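Local coordinates for protein light Chain (Clostridium botulinum, PDB 6BVD) that probably cleaves a neuronal SNARE protein, as the zinc-dependent protease light chain of botulinum neurotoxin type HA, and so blocks neurotransmitter release, at residues Ile24-Tyr29 / Thr34-Phe39; Phe139-Ala144 / Val149-Asn154; Thr243-Thr248 / Gln283-Asn288; Ala265-Phe270 / Asn276-Ser281; Ile386-Glu389 / Asn394-Ala397. All blocks are in the same frame, centred on the assembly; numbering follows the deposited sequence.

Interaction 1 (Ile24-Tyr29 / Thr34-Phe39); sequences IRPPYY and TYFKAF
Ile24 N donates a hydrogen bond of 2.8 Å to Phe36 O, and Phe36 N returns one of 2.9 Å to Ile24 O, so the two residues form an antiparallel hydrogen-bonded pair. Beyond them the chain folds through a type II beta turn from Pro26 to Tyr29, where the fixed phi of Pro27 suits the second position, and Thr34 N gives a weak bond to Tyr29 O. Phe36 turns its edge toward the face of Tyr29 in a T-shaped stack, with centroids 5.0 Å apart and planes at 70°. The same Phe36 ring takes Pro26 at another part of its edge, where CD2 is 3.5 Å from Pro26 CD. Arg25 CB rests over the face of Tyr35, 3.8 Å from the ring centroid, in a CH-pi contact, while the guanidinium end bonds Asn33 OD1 through NH1. Ile24 CG1 lies between the backbone N and the carbonyl carbon (chi1 77°), which sets CG2 and CD1 against small Ala38, CD1 to CB 3.7 Å. The pair belongs to the eight-stranded mixed sheet: strand 21-24 runs between strands 138-142 and 36-40, Ile24 and Phe36 both touch Ile48 of strand 45-48, and Phe36 also meets Trp158 edge-to-face.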
# COMPACT_ATOMS: atom_id res chain seq x y z
N ILE A 24 -10.66 -16.91 20.55
CA ILE A 24 -9.81 -18.06 20.77
C ILE A 24 -9.41 -18.18 22.24
O ILE A 24 -9.30 -17.19 22.95
CB ILE A 24 -8.54 -18.03 19.90
CG1 ILE A 24 -7.52 -17.07 20.44
CG2 ILE A 24 -8.87 -17.70 18.48
CD1 ILE A 24 -6.31 -16.93 19.51
N ARG A 25 -9.22 -19.41 22.67
CA ARG A 25 -8.76 -19.71 24.04
C ARG A 25 -7.27 -19.95 23.95
O ARG A 25 -6.87 -21.03 23.53
CB ARG A 25 -9.47 -20.94 24.62
CG ARG A 25 -9.19 -21.15 26.12
CD ARG A 25 -9.90 -22.44 26.66
NE ARG A 25 -9.27 -23.66 26.13
CZ ARG A 25 -9.59 -24.88 26.52
NH1 ARG A 25 -10.50 -25.04 27.46
NH2 ARG A 25 -8.99 -25.95 26.00
N PRO A 26 -6.45 -18.94 24.30
CA PRO A 26 -5.03 -19.13 23.95
C PRO A 26 -4.29 -20.07 24.92
O PRO A 26 -4.83 -20.41 25.98
CB PRO A 26 -4.47 -17.67 23.94
CG PRO A 26 -5.45 -16.83 24.61
CD PRO A 26 -6.75 -17.60 24.80
N PRO A 27 -3.09 -20.55 24.54
CA PRO A 27 -2.37 -21.48 25.41
C PRO A 27 -2.19 -20.90 26.81
O PRO A 27 -1.97 -19.68 26.94
CB PRO A 27 -1.02 -21.69 24.69
CG PRO A 27 -0.98 -20.67 23.62
CD PRO A 27 -2.37 -20.28 23.28
N TYR A 28 -2.35 -21.76 27.81
CA TYR A 28 -2.30 -21.48 29.25
C TYR A 28 -3.64 -20.91 29.81
O TYR A 28 -3.76 -20.73 31.03
CB TYR A 28 -1.14 -20.51 29.59
CG TYR A 28 0.23 -20.98 29.15
CD1 TYR A 28 0.66 -22.27 29.43
CD2 TYR A 28 1.09 -20.14 28.43
CE1 TYR A 28 1.93 -22.71 29.02
CE2 TYR A 28 2.34 -20.57 28.01
CZ TYR A 28 2.75 -21.86 28.30
OH TYR A 28 4.00 -22.29 27.90
N TYR A 29 -4.64 -20.68 28.95
CA TYR A 29 -5.94 -20.18 29.44
C TYR A 29 -7.00 -21.33 29.51
O TYR A 29 -8.22 -21.08 29.61
CB TYR A 29 -6.44 -19.03 28.56
CG TYR A 29 -5.71 -17.71 28.79
CD1 TYR A 29 -6.10 -16.85 29.82
CD2 TYR A 29 -4.60 -17.33 28.00
CE1 TYR A 29 -5.42 -15.66 30.07
CE2 TYR A 29 -3.94 -16.13 28.23
CZ TYR A 29 -4.35 -15.30 29.26
OH TYR A 29 -3.71 -14.12 29.50
N THR A 34 -10.74 -18.87 29.33
CA THR A 34 -10.86 -17.47 28.95
C THR A 34 -10.69 -17.33 27.44
O THR A 34 -9.71 -17.81 26.89
CB THR A 34 -9.76 -16.62 29.63
OG1 THR A 34 -9.72 -16.89 31.02
CG2 THR A 34 -9.97 -15.13 29.38
N TYR A 35 -11.64 -16.66 26.78
CA TYR A 35 -11.56 -16.47 25.31
C TYR A 35 -11.31 -15.01 24.98
O TYR A 35 -11.72 -14.14 25.70
CB TYR A 35 -12.86 -16.93 24.63
CG TYR A 35 -13.00 -18.44 24.53
CD1 TYR A 35 -12.75 -19.10 23.33
CD2 TYR A 35 -13.37 -19.20 25.63
CE1 TYR A 35 -12.88 -20.47 23.22
CE2 TYR A 35 -13.50 -20.58 25.53
CZ TYR A 35 -13.26 -21.21 24.33
OH TYR A 35 -13.38 -22.58 24.23
N PHE A 36 -10.62 -14.78 23.86
CA PHE A 36 -10.25 -13.45 23.40
C PHE A 36 -10.61 -13.31 21.93
O PHE A 36 -10.36 -14.22 21.14
CB PHE A 36 -8.74 -13.20 23.54
CG PHE A 36 -8.23 -13.21 24.97
CD1 PHE A 36 -7.99 -12.03 25.66
CD2 PHE A 36 -7.95 -14.40 25.58
CE1 PHE A 36 -7.51 -12.05 26.96
CE2 PHE A 36 -7.46 -14.45 26.89
CZ PHE A 36 -7.25 -13.27 27.60
N LYS A 37 -11.13 -12.15 21.56
CA LYS A 37 -11.39 -11.84 20.15
C LYS A 37 -10.06 -11.76 19.38
O LYS A 37 -9.15 -11.01 19.77
CB LYS A 37 -12.18 -10.54 20.03
CG LYS A 37 -12.83 -10.35 18.65
CD LYS A 37 -13.63 -9.09 18.57
CE LYS A 37 -14.39 -9.02 17.25
NZ LYS A 37 -15.30 -7.86 17.21
N ALA A 38 -9.94 -12.55 18.32
CA ALA A 38 -8.66 -12.68 17.57
C ALA A 38 -8.86 -12.50 16.07
O ALA A 38 -9.98 -12.75 15.53
CB ALA A 38 -8.01 -14.04 17.88
N PHE A 39 -7.78 -12.06 15.40
CA PHE A 39 -7.82 -11.58 14.00
C PHE A 39 -6.72 -12.27 13.19
O PHE A 39 -5.55 -12.22 13.56
CB PHE A 39 -7.70 -10.04 13.98
CG PHE A 39 -8.75 -9.33 14.81
CD1 PHE A 39 -9.86 -8.76 14.22
CD2 PHE A 39 -8.63 -9.28 16.20
CE1 PHE A 39 -10.80 -8.11 14.97
CE2 PHE A 39 -9.58 -8.67 16.96
CZ PHE A 39 -10.69 -8.08 16.35

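Interaction 2 (Phe139-Ala144 / Val149-Asn154); sequences FNVKLA and VQQMAN
Phe139 lays one ring face over the carbonyl of Gln151, whose O sits 3.9 Å above the plane and over its centre, while the ring edge, at CE2, meets Ala153 CB at 3.6 Å. The ring gets there because CG stands between the backbone N and the carbonyl carbon (chi1 45°), a tight position that folds it back over the partner strand; the small side chain of Ala153, two residues past Gln151, suits a ring edge that comes so near. Farther along, Val141 and Val149 cross at a slant, branch against branch, CG2 to CG2 3.6 Å. Gln151 crosses Val141 at an angle: its CB faces CG1, and its OE1 lies 3.8 Å from Val141 CG2. Leu143 adds a looser apolar touch on Val149. Asn140 and Gln150 point to the other face of the sheet, their amide planes 45° apart; there Asn140 OD1 meets the methylene Gln150 CG at 3.7 Å rather than the other amide. Between the two faces the backbone makes two antiparallel hydrogen-bonded pairs, Phe139 with Gln151 and Val141 with Val149, and the straightest of the four bonds is Val141 N to Val149 O, 2.9 Å with an N-H...O angle of 169°. The hairpin forms one margin of the mixed sheet: strand 148-152 is its outermost strand within the chain, strand 138-142 pairs on with strand 21-24, and Gln151 and Ala153 reach Trp46 of strand 45-48.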
# COMPACT_ATOMS: atom_id res chain seq x y z
N PHE A 139 -5.58 -25.18 19.74
CA PHE A 139 -6.32 -24.46 20.78
C PHE A 139 -7.82 -24.46 20.49
O PHE A 139 -8.24 -24.61 19.33
CB PHE A 139 -5.83 -23.01 20.92
CG PHE A 139 -5.62 -22.30 19.60
CD1 PHE A 139 -6.68 -21.69 18.94
CD2 PHE A 139 -4.35 -22.24 19.02
CE1 PHE A 139 -6.52 -21.03 17.71
CE2 PHE A 139 -4.16 -21.58 17.78
CZ PHE A 139 -5.26 -20.99 17.12
N ASN A 140 -8.62 -24.27 21.55
CA ASN A 140 -10.06 -24.07 21.35
C ASN A 140 -10.42 -22.72 20.73
O ASN A 140 -9.87 -21.68 21.10
CB ASN A 140 -10.83 -24.20 22.68
CG ASN A 140 -11.01 -25.64 23.10
OD1 ASN A 140 -10.49 -26.54 22.44
ND2 ASN A 140 -11.77 -25.88 24.16
N VAL A 141 -11.37 -22.73 19.80
CA VAL A 141 -11.95 -21.48 19.30
C VAL A 141 -13.48 -21.55 19.37
O VAL A 141 -14.08 -22.62 19.25
CB VAL A 141 -11.52 -21.14 17.84
CG1 VAL A 141 -10.02 -21.31 17.65
CG2 VAL A 141 -12.29 -21.93 16.82
N LYS A 142 -14.09 -20.40 19.63
CA LYS A 142 -15.54 -20.34 19.75
C LYS A 142 -16.14 -19.63 18.52
O LYS A 142 -15.78 -18.49 18.19
CB LYS A 142 -15.93 -19.64 21.06
CG LYS A 142 -17.43 -19.58 21.34
CD LYS A 142 -17.71 -18.74 22.58
CE LYS A 142 -17.24 -19.46 23.85
NZ LYS A 142 -17.38 -18.57 25.06
N LEU A 143 -16.96 -20.36 17.78
CA LEU A 143 -17.54 -19.84 16.55
C LEU A 143 -18.73 -18.88 16.76
O LEU A 143 -19.20 -18.66 17.88
CB LEU A 143 -17.93 -21.01 15.63
CG LEU A 143 -16.78 -21.96 15.26
CD1 LEU A 143 -17.30 -23.17 14.50
CD2 LEU A 143 -15.64 -21.28 14.47
N ALA A 144 -19.21 -18.30 15.66
CA ALA A 144 -20.32 -17.35 15.70
C ALA A 144 -21.56 -17.94 16.37
O ALA A 144 -22.23 -17.26 17.15
CB ALA A 144 -20.66 -16.89 14.30
N VAL A 149 -14.66 -25.59 18.76
CA VAL A 149 -13.89 -26.57 18.00
C VAL A 149 -12.38 -26.37 18.25
O VAL A 149 -11.97 -25.34 18.80
CB VAL A 149 -14.19 -26.47 16.46
CG1 VAL A 149 -15.67 -26.73 16.18
CG2 VAL A 149 -13.79 -25.09 15.87
N GLN A 150 -11.56 -27.33 17.82
CA GLN A 150 -10.10 -27.22 17.97
C GLN A 150 -9.51 -26.74 16.65
O GLN A 150 -10.01 -27.06 15.57
CB GLN A 150 -9.45 -28.55 18.37
CG GLN A 150 -9.63 -28.96 19.83
CD GLN A 150 -8.64 -30.05 20.26
OE1 GLN A 150 -7.92 -30.61 19.44
NE2 GLN A 150 -8.63 -30.36 21.56
N GLN A 151 -8.46 -25.95 16.74
CA GLN A 151 -7.84 -25.37 15.57
C GLN A 151 -6.31 -25.36 15.74
O GLN A 151 -5.83 -25.25 16.85
CB GLN A 151 -8.39 -23.98 15.35
CG GLN A 151 -7.80 -23.26 14.21
CD GLN A 151 -8.84 -22.41 13.53
OE1 GLN A 151 -10.04 -22.56 13.79
NE2 GLN A 151 -8.39 -21.50 12.69
N MET A 152 -5.57 -25.56 14.66
CA MET A 152 -4.11 -25.45 14.69
C MET A 152 -3.68 -24.09 14.16
O MET A 152 -4.40 -23.50 13.37
CB MET A 152 -3.46 -26.58 13.88
CG MET A 152 -3.78 -27.99 14.39
SD MET A 152 -2.96 -29.27 13.40
CE MET A 152 -1.35 -28.54 13.11
N ALA A 153 -2.52 -23.58 14.60
CA ALA A 153 -1.95 -22.33 14.03
C ALA A 153 -0.46 -22.31 14.41
O ALA A 153 -0.00 -23.18 15.15
CB ALA A 153 -2.66 -21.08 14.56
N ASN A 154 0.30 -21.34 13.89
CA ASN A 154 1.74 -21.30 14.17
C ASN A 154 2.12 -20.17 15.14
O ASN A 154 3.14 -20.26 15.83
CB ASN A 154 2.54 -21.12 12.83
CG ASN A 154 2.39 -22.32 11.88
OD1 ASN A 154 1.95 -23.43 12.26
ND2 ASN A 154 2.79 -22.11 10.61

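Interaction 3 (Thr243-Thr248 / Gln283-Asn288); sequences TEYKIT and QSQLYN
Tyr245 and Leu286 meet in a CH-pi contact. Strand 246-247 pairs antiparallel with strand 262-263 in a small two-stranded sheet of the zinc protease domain, and the contact fastens the approach to this sheet to the long helix 280-301. Leu286 CD2 stands over the middle of the phenol ring, 3.6 Å from its centroid and only 6° off the ring normal, so all six ring carbons lie at similar distances from this one methyl. Two conformations bring this about. In Tyr245, CG is anti to the carbonyl carbon and beside the backbone N (chi1 -55°); its backbone is left-handed (phi 55°, psi 45°), and CB points toward the helix. Leu286 carries the branch pattern common for leucine in helices, with CG likewise beside its own N, and its end reaches closer to the tyrosine than its base does. The two side chains slide past each other in opposite directions, and a leucine methyl suits the aromatic face, since its C-H groups can point into the ring. The preceding helix residue, Gln285, has an extended chain that brings its amide to the ring edge, the planes about perpendicular. Around this pair, Leu286 is buried against Ile242, Leu268 and Tyr345, whereas Tyr245 remains partly exposed and also touches Lys289. The loop is tied to the start of helix 264-270, where Tyr245 O accepts from Ser264 OG. At the rim of the ring, Gln285 OE1 lies in its plane, 3.9 Å from Tyr245 CE1.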
# COMPACT_ATOMS: atom_id res chain seq x y z
N THR A 243 17.80 -20.62 24.30
CA THR A 243 17.92 -19.61 25.33
C THR A 243 19.33 -19.56 25.97
O THR A 243 19.68 -18.57 26.60
CB THR A 243 16.91 -19.88 26.47
OG1 THR A 243 17.18 -21.17 27.00
CG2 THR A 243 15.44 -19.81 25.95
N GLU A 244 20.13 -20.63 25.84
CA GLU A 244 21.43 -20.67 26.53
C GLU A 244 22.55 -20.40 25.53
O GLU A 244 22.36 -19.58 24.64
CB GLU A 244 21.62 -21.99 27.25
CG GLU A 244 20.42 -22.33 28.15
CD GLU A 244 20.09 -21.20 29.13
OE1 GLU A 244 21.02 -20.71 29.79
OE2 GLU A 244 18.91 -20.78 29.24
N TYR A 245 23.71 -21.06 25.65
CA TYR A 245 24.83 -20.72 24.72
C TYR A 245 25.12 -19.21 24.80
O TYR A 245 25.29 -18.53 23.78
CB TYR A 245 24.47 -21.13 23.26
CG TYR A 245 24.10 -22.59 23.16
CD1 TYR A 245 25.07 -23.55 23.01
CD2 TYR A 245 22.76 -23.00 23.27
CE1 TYR A 245 24.74 -24.89 22.95
CE2 TYR A 245 22.43 -24.33 23.21
CZ TYR A 245 23.42 -25.27 23.05
OH TYR A 245 23.11 -26.60 22.99
N LYS A 246 25.18 -18.68 26.02
CA LYS A 246 25.31 -17.23 26.23
C LYS A 246 26.78 -16.79 26.14
O LYS A 246 27.67 -17.51 26.60
CB LYS A 246 24.73 -16.83 27.57
CG LYS A 246 23.21 -17.07 27.70
CD LYS A 246 22.71 -16.60 29.06
CE LYS A 246 21.18 -16.77 29.14
NZ LYS A 246 20.59 -16.20 30.38
N ILE A 247 27.03 -15.64 25.50
CA ILE A 247 28.41 -15.19 25.29
C ILE A 247 28.54 -13.70 25.48
O ILE A 247 27.55 -12.95 25.47
CB ILE A 247 28.94 -15.57 23.85
CG1 ILE A 247 28.03 -14.97 22.77
CG2 ILE A 247 29.01 -17.09 23.68
CD1 ILE A 247 28.46 -15.34 21.33
N THR A 248 29.79 -13.26 25.63
CA THR A 248 30.17 -11.86 25.57
C THR A 248 31.13 -11.69 24.37
O THR A 248 31.67 -12.65 23.86
CB THR A 248 30.85 -11.37 26.89
OG1 THR A 248 31.86 -12.31 27.23
CG2 THR A 248 29.83 -11.30 28.04
N GLN A 283 28.98 -22.70 17.22
CA GLN A 283 28.29 -22.85 15.93
C GLN A 283 28.20 -24.32 15.48
O GLN A 283 27.15 -24.75 14.95
CB GLN A 283 28.99 -22.01 14.85
CG GLN A 283 28.98 -20.52 15.12
CD GLN A 283 29.29 -19.69 13.88
OE1 GLN A 283 28.79 -19.98 12.80
NE2 GLN A 283 30.14 -18.67 14.04
N SER A 284 29.24 -25.10 15.75
CA SER A 284 29.20 -26.53 15.45
C SER A 284 28.30 -27.32 16.41
O SER A 284 27.62 -28.27 15.99
CB SER A 284 30.60 -27.12 15.47
OG SER A 284 31.35 -26.63 14.35
N GLN A 285 28.29 -26.94 17.69
CA GLN A 285 27.37 -27.57 18.64
C GLN A 285 25.89 -27.43 18.20
O GLN A 285 25.13 -28.42 18.21
CB GLN A 285 27.53 -26.96 20.03
CG GLN A 285 28.51 -27.65 20.91
CD GLN A 285 28.58 -26.99 22.28
OE1 GLN A 285 28.47 -25.76 22.38
NE2 GLN A 285 28.72 -27.79 23.33
N LEU A 286 25.49 -26.20 17.86
CA LEU A 286 24.10 -25.94 17.43
C LEU A 286 23.74 -26.74 16.18
O LEU A 286 22.66 -27.32 16.09
CB LEU A 286 23.88 -24.46 17.19
CG LEU A 286 24.10 -23.60 18.45
CD1 LEU A 286 23.94 -22.14 18.11
CD2 LEU A 286 23.12 -23.98 19.58
N TYR A 287 24.64 -26.75 15.20
CA TYR A 287 24.45 -27.51 13.98
C TYR A 287 24.28 -29.00 14.28
O TYR A 287 23.39 -29.66 13.71
CB TYR A 287 25.62 -27.27 13.04
CG TYR A 287 25.50 -27.90 11.66
CD1 TYR A 287 25.00 -27.17 10.57
CD2 TYR A 287 25.94 -29.21 11.43
CE1 TYR A 287 24.91 -27.74 9.29
CE2 TYR A 287 25.86 -29.78 10.16
CZ TYR A 287 25.35 -29.04 9.10
OH TYR A 287 25.27 -29.62 7.85
N ASN A 288 25.12 -29.54 15.15
CA ASN A 288 25.03 -30.96 15.46
C ASN A 288 23.82 -31.30 16.34
O ASN A 288 23.28 -32.41 16.26
CB ASN A 288 26.32 -31.46 16.10
CG ASN A 288 27.45 -31.51 15.09
OD1 ASN A 288 27.23 -31.89 13.93
ND2 ASN A 288 28.64 -31.08 15.50

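Interaction 4 (Ala265-Phe270 / Asn276-Ser281); sequences AEFLTF and NIVPQS
Helix 264-270 supplies the third protein ligand of the zinc site, Glu266, and the very next residue, Phe267, packs against Ile277 and Val278 on the chain leading to helix 280-301. Ile277 crosses the phenylalanine at about a right angle and sets its CG2 over the middle of one ring face, 4.1 Å from the centroid and 12° off the normal, a CH-pi contact. Its other branch ends at CD1, 3.9 Å from Phe267 CD1. Isoleucine suits this ring by offering it two arms: CG2 lies anti to the backbone N with CG1 beside it (chi1 -64°), which brings both there. Val278 meets the base of the side chain, its CG2 3.8 Å from Phe267 CB, and offers the same methyl more loosely to Leu268 CD2. After Val278, Pro279 takes the N-cap position of helix 280-301. Within helix 264-270, Ala265 O is gripped from opposite faces of its plane by Thr269 N and Thr269 OG1, the latter at 2.8 Å, and that threonine touches His228 and His232. Phe267 also meets Ile247 of strand 246-247, and its side chain is about 9 Å from the zinc. Two histidines of an HExxH helix joined by a glutamate from a following helix form the metal site typical of gluzincin metalloproteases.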
# COMPACT_ATOMS: atom_id res chain seq x y z
N ALA A 265 21.91 -16.90 19.96
CA ALA A 265 20.80 -16.74 18.99
C ALA A 265 20.57 -15.27 18.59
O ALA A 265 20.11 -15.00 17.48
CB ALA A 265 19.47 -17.35 19.54
N GLU A 266 20.86 -14.33 19.50
CA GLU A 266 20.64 -12.92 19.12
C GLU A 266 21.64 -12.52 18.06
O GLU A 266 21.31 -11.75 17.16
CB GLU A 266 20.76 -11.97 20.31
CG GLU A 266 19.80 -12.28 21.45
CD GLU A 266 18.34 -12.01 21.16
OE1 GLU A 266 17.98 -11.53 20.05
OE2 GLU A 266 17.54 -12.29 22.08
N PHE A 267 22.87 -13.04 18.16
CA PHE A 267 23.87 -12.64 17.15
C PHE A 267 23.58 -13.32 15.81
O PHE A 267 23.81 -12.74 14.74
CB PHE A 267 25.27 -12.95 17.64
CG PHE A 267 25.62 -12.26 18.94
CD1 PHE A 267 26.01 -10.93 18.96
CD2 PHE A 267 25.45 -12.93 20.16
CE1 PHE A 267 26.32 -10.29 20.15
CE2 PHE A 267 25.75 -12.30 21.36
CZ PHE A 267 26.17 -10.98 21.36
N LEU A 268 23.07 -14.56 15.86
CA LEU A 268 22.73 -15.25 14.62
C LEU A 268 21.51 -14.60 13.99
O LEU A 268 21.35 -14.58 12.76
CB LEU A 268 22.47 -16.74 14.85
CG LEU A 268 23.63 -17.58 15.39
CD1 LEU A 268 23.15 -19.00 15.74
CD2 LEU A 268 24.82 -17.62 14.43
N THR A 269 20.64 -14.04 14.83
CA THR A 269 19.44 -13.41 14.31
C THR A 269 19.82 -12.06 13.65
O THR A 269 19.32 -11.72 12.56
CB THR A 269 18.40 -13.21 15.38
OG1 THR A 269 17.92 -14.52 15.80
CG2 THR A 269 17.22 -12.38 14.86
N PHE A 270 20.72 -11.32 14.28
CA PHE A 270 21.18 -10.09 13.64
C PHE A 270 21.91 -10.41 12.34
O PHE A 270 21.63 -9.80 11.32
CB PHE A 270 22.11 -9.26 14.56
CG PHE A 270 22.46 -7.93 13.94
CD1 PHE A 270 21.62 -6.84 14.12
CD2 PHE A 270 23.55 -7.80 13.09
CE1 PHE A 270 21.90 -5.60 13.51
CE2 PHE A 270 23.84 -6.56 12.47
CZ PHE A 270 23.01 -5.47 12.70
N ASN A 276 30.25 -13.69 13.49
CA ASN A 276 31.61 -14.01 13.87
C ASN A 276 31.87 -13.81 15.37
O ASN A 276 32.89 -14.23 15.89
CB ASN A 276 32.58 -13.17 13.05
CG ASN A 276 32.41 -13.41 11.56
OD1 ASN A 276 32.07 -14.52 11.12
ND2 ASN A 276 32.60 -12.35 10.76
N ILE A 277 30.94 -13.16 16.06
CA ILE A 277 31.00 -13.09 17.52
C ILE A 277 30.74 -14.48 18.15
O ILE A 277 31.33 -14.84 19.18
CB ILE A 277 30.01 -12.04 18.04
CG1 ILE A 277 30.44 -10.66 17.53
CG2 ILE A 277 29.94 -12.06 19.55
CD1 ILE A 277 29.46 -9.54 17.83
N VAL A 278 29.88 -15.27 17.52
CA VAL A 278 29.61 -16.60 18.05
C VAL A 278 30.77 -17.51 17.73
O VAL A 278 31.10 -17.69 16.55
CB VAL A 278 28.30 -17.21 17.46
CG1 VAL A 278 27.96 -18.57 18.13
CG2 VAL A 278 27.18 -16.24 17.63
N PRO A 279 31.41 -18.09 18.77
CA PRO A 279 32.54 -19.01 18.61
C PRO A 279 32.24 -20.18 17.71
O PRO A 279 31.13 -20.77 17.78
CB PRO A 279 32.82 -19.49 20.04
CG PRO A 279 32.32 -18.38 20.91
CD PRO A 279 31.13 -17.80 20.19
N GLN A 280 33.24 -20.58 16.94
CA GLN A 280 33.13 -21.73 16.04
C GLN A 280 32.63 -23.02 16.70
O GLN A 280 31.86 -23.78 16.08
CB GLN A 280 34.49 -22.02 15.41
CG GLN A 280 34.38 -22.72 14.10
CD GLN A 280 33.55 -21.88 13.14
OE1 GLN A 280 32.47 -22.30 12.69
NE2 GLN A 280 34.02 -20.66 12.86
N SER A 281 33.08 -23.29 17.93
CA SER A 281 32.69 -24.50 18.65
C SER A 281 31.20 -24.49 19.00
O SER A 281 30.55 -25.55 19.01
CB SER A 281 33.53 -24.70 19.91
OG SER A 281 33.65 -23.49 20.64

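Interaction 5 (Ile386-Glu389 / Asn394-Ala397); sequences IYTE and NIGA. With CA (calcium ion), chain C.
Apolar contact across this pair of loop segments runs through one methyl: Ile395 CD1 lies 4.0 Å from Thr388 CG2, the two side chains crossing at a slant. The same methyl sits against backbone as well, 3.7 Å from Ile386 O and 4.1 Å from Tyr387 N, so the longer arm of isoleucine suits the place by reaching the peptide between two side chains that point elsewhere. Thr388 offers its methyl to that arm because its hydroxyl stands between the backbone N and the carbonyl carbon (chi1 63°), where OG1 accepts from Asp391 N. Hydrogen bonds to other parts of the fold hold segment 386-389: Tyr387 OH pairs with Asp221 OD1, Tyr387 O takes Lys95 NZ, and Glu389 O takes Arg99 NH1, the last two from helix 83-100. Of the two segments, 386-389 reaches the metal, through Glu389, which chelates calcium with both carboxylate oxygens, OE1 at 2.5 Å and OE2 at 2.8 Å from the ion. A bend at chi2 (86°) folds the carboxylate round to it. Across the subunit boundary, Ile395 O accepts from Asn11 ND2 of the second subunit, and Ala397 N gives to Asp14 OD2 of that subunit. Asp384 and Glu389 of this chain and the same two residues of the second subunit all bind the ion; four acidic residues and eight coordinating atoms in all are typical of a calcium site, here bridging two copies of the protein.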
# COMPACT_ATOMS: atom_id res chain seq x y z
N ILE A 386 4.00 10.17 6.13
CA ILE A 386 5.06 9.98 7.15
C ILE A 386 5.74 8.62 7.00
O ILE A 386 6.96 8.49 7.04
CB ILE A 386 4.48 10.09 8.60
CG1 ILE A 386 3.82 11.46 8.82
CG2 ILE A 386 5.52 9.73 9.67
CD1 ILE A 386 4.78 12.60 8.71
N TYR A 387 4.91 7.59 6.83
CA TYR A 387 5.38 6.24 6.78
C TYR A 387 4.54 5.47 5.76
O TYR A 387 3.32 5.48 5.85
CB TYR A 387 5.25 5.61 8.18
CG TYR A 387 5.78 4.22 8.30
CD1 TYR A 387 7.11 3.99 8.58
CD2 TYR A 387 4.92 3.11 8.20
CE1 TYR A 387 7.61 2.72 8.71
CE2 TYR A 387 5.43 1.82 8.35
CZ TYR A 387 6.77 1.63 8.62
OH TYR A 387 7.29 0.35 8.80
N THR A 388 5.16 4.80 4.79
CA THR A 388 4.38 4.03 3.81
C THR A 388 4.67 2.55 3.80
O THR A 388 5.77 2.10 4.21
CB THR A 388 4.62 4.51 2.36
OG1 THR A 388 6.00 4.31 1.98
CG2 THR A 388 4.20 5.97 2.21
N GLU A 389 3.71 1.74 3.32
CA GLU A 389 4.00 0.31 3.11
C GLU A 389 5.26 0.06 2.27
O GLU A 389 6.08 -0.78 2.61
CB GLU A 389 2.82 -0.39 2.38
CG GLU A 389 1.52 -0.48 3.20
CD GLU A 389 0.60 0.74 3.11
OE1 GLU A 389 0.92 1.78 2.45
OE2 GLU A 389 -0.46 0.69 3.75
N ASN A 394 11.37 6.44 4.56
CA ASN A 394 12.29 6.94 3.55
C ASN A 394 11.58 7.20 2.19
O ASN A 394 11.92 6.61 1.17
CB ASN A 394 13.47 5.96 3.41
CG ASN A 394 14.36 5.88 4.67
OD1 ASN A 394 14.63 6.89 5.33
ND2 ASN A 394 14.76 4.65 5.04
N ILE A 395 10.63 8.12 2.21
CA ILE A 395 9.80 8.50 1.07
C ILE A 395 10.56 9.48 0.16
O ILE A 395 11.12 10.46 0.64
CB ILE A 395 8.50 9.16 1.55
CG1 ILE A 395 7.73 8.23 2.49
CG2 ILE A 395 7.63 9.56 0.38
CD1 ILE A 395 6.63 8.95 3.34
N GLY A 396 10.59 9.19 -1.14
CA GLY A 396 11.18 10.13 -2.12
C GLY A 396 12.66 10.37 -1.80
O GLY A 396 13.40 9.43 -1.52
N ALA A 397 13.07 11.63 -1.83
CA ALA A 397 14.49 11.96 -1.64
C ALA A 397 14.93 11.72 -0.19
O ALA A 397 16.12 11.76 0.12
CB ALA A 397 14.76 13.41 -2.09
CA CA C . -1.04 3.28 2.93

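Overall arrangement
From the N terminus, interaction 1 closes the short connection between strands 21-24 and 36-40, and interaction 2 closes the hairpin of strands 138-142 and 148-152. The two touch, Arg25 N bonding Asn140 O, and build neighbouring parts of one mixed sheet. Interaction 3 then spans a longer loop, from 243-248 to helix 280-301, and interaction 4 lies within that loop, joined to it through Ile247 and Gln283, beside the zinc site. Interaction 5 comes last, closing a small loop near the calcium, with its centre about 33 Å from that of interaction 4. No loops cross; interactions 1 and 2 join strands of the mixed sheet, 3 and 4 the helices by the zinc, and 5 the loop at the subunit boundary.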